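Local coordinates for protein bucandin (PDB 1F94) that is a secreted three-finger krait neurotoxin that probably enhances presynaptic acetylcholine release, at residues G7-G10 and C11-K14. Numbering follows the deposited sequence.
Sequences GVSG and CHLK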
loop_
_atom_site.group_PDB
_atom_site.type_symbol
_atom_site.label_atom_id
_atom_site.label_comp_id
_atom_site.label_asym_id
_atom_site.label_seq_id
_atom_site.Cartn_x
_atom_site.Cartn_y
_atom_site.Cartn_z
ATOM N N GLY A 7 -8.032 1.388 7.772
ATOM C CA GLY A 7 -9.158 2.158 8.275
ATOM C C GLY A 7 -8.965 2.358 9.774
ATOM O O GLY A 7 -7.940 2.039 10.355
ATOM N N VAL A 8 -9.997 2.856 10.433
ATOM C CA VAL A 8 -9.925 3.096 11.899
ATOM C C VAL A 8 -9.584 1.865 12.645
ATOM O O VAL A 8 -9.002 1.939 13.712
ATOM C CB VAL A 8 -11.281 3.722 12.390
ATOM C CG1 VAL A 8 -12.394 2.736 12.351
ATOM C CG2 VAL A 8 -11.031 4.295 13.748
ATOM N N SER A 9 -9.953 0.678 12.120
ATOM C CA SER A 9 -9.742 -0.588 12.818
ATOM C C SER A 9 -8.369 -1.181 12.579
ATOM O O SER A 9 -8.044 -2.193 13.213
ATOM C CB SER A 9 -10.815 -1.595 12.481
ATOM O OG SER A 9 -10.659 -2.015 11.119
ATOM N N GLY A 10 -7.559 -0.561 11.706
ATOM C CA GLY A 10 -6.218 -1.075 11.411
ATOM C C GLY A 10 -6.015 -1.285 9.952
ATOM O O GLY A 10 -6.841 -0.883 9.109
ATOM N N CYS A 11 -4.931 -1.978 9.618
ATOM C CA CYS A 11 -4.462 -2.142 8.240
ATOM C C CYS A 11 -4.581 -3.595 7.744
ATOM O O CYS A 11 -3.918 -4.009 6.832
ATOM C CB CYS A 11 -3.053 -1.620 8.067
ATOM S SG CYS A 11 -2.872 0.138 8.324
ATOM N N HIS A 12 -5.527 -4.313 8.343
ATOM C CA HIS A 12 -5.813 -5.696 7.982
ATOM C C HIS A 12 -7.017 -5.810 7.040
ATOM O O HIS A 12 -7.433 -6.923 6.729
ATOM C CB HIS A 12 -6.137 -6.533 9.217
ATOM C CG HIS A 12 -7.360 -6.002 9.927
ATOM N ND1 HIS A 12 -7.293 -4.984 10.844
ATOM C CD2 HIS A 12 -8.656 -6.344 9.798
ATOM C CE1 HIS A 12 -8.501 -4.745 11.258
ATOM N NE2 HIS A 12 -9.392 -5.560 10.632
ATOM N N LEU A 13 -7.587 -4.673 6.606
ATOM C CA LEU A 13 -8.707 -4.702 5.714
ATOM C C LEU A 13 -8.259 -5.179 4.328
ATOM O O LEU A 13 -7.150 -4.837 3.933
ATOM C CB LEU A 13 -9.341 -3.306 5.600
ATOM C CG LEU A 13 -9.697 -2.660 6.916
ATOM C CD1 LEU A 13 -10.290 -1.282 6.690
ATOM C CD2 LEU A 13 -10.665 -3.497 7.736
ATOM N N LYS A 14 -9.109 -5.867 3.614
ATOM C CA LYS A 14 -8.796 -6.376 2.293
ATOM C C LYS A 14 -9.594 -5.638 1.247
ATOM O O LYS A 14 -10.761 -5.337 1.428
ATOM C CB LYS A 14 -9.124 -7.871 2.191
ATOM C CG LYS A 14 -8.325 -8.718 3.202
ATOM C CD LYS A 14 -8.790 -10.192 3.108
ATOM C CE LYS A 14 -8.454 -10.985 4.326
ATOM N NZ LYS A 14 -9.385 -10.955 5.500
#
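His12 CG and Ser9 OG each sit between their own backbone N and carbonyl carbon (chi1 61° and 70°), which brings the imidazole and the hydroxyl close together at the bend. The imidazole is turned back toward the turn, so that its CE1 edge meets Ser9. The backbone oxygen of Ser9 lies in the ring plane, with CE1 to O at 3.2 Å. The hydroxyl of Ser9 stands near the same carbon, OG to CE1 at 3.5 Å. Neither approach is a hydrogen bond. Leu13 reaches back with both methyls. Its CD2 packs against Ser9 OG at 3.7 Å, and its CD1 lies 3.7 Å from Gly7 N. Within the loop, Gly7 to Gly10 form a type I beta turn. Gly7 N gives a hydrogen bond to Gly10 O (2.9 Å), and Gly10 N gives one to Gly7 O (3.0 Å). Gly10 has a positive phi (126°), a conformation that glycine takes up easily. Cys11 then turns the corner and forms a disulfide with Cys6. Leu13 pairs by backbone with Arg5. This is the tip of the first finger of the three-finger fold, and its extra disulfide is the mark of the non-conventional toxins.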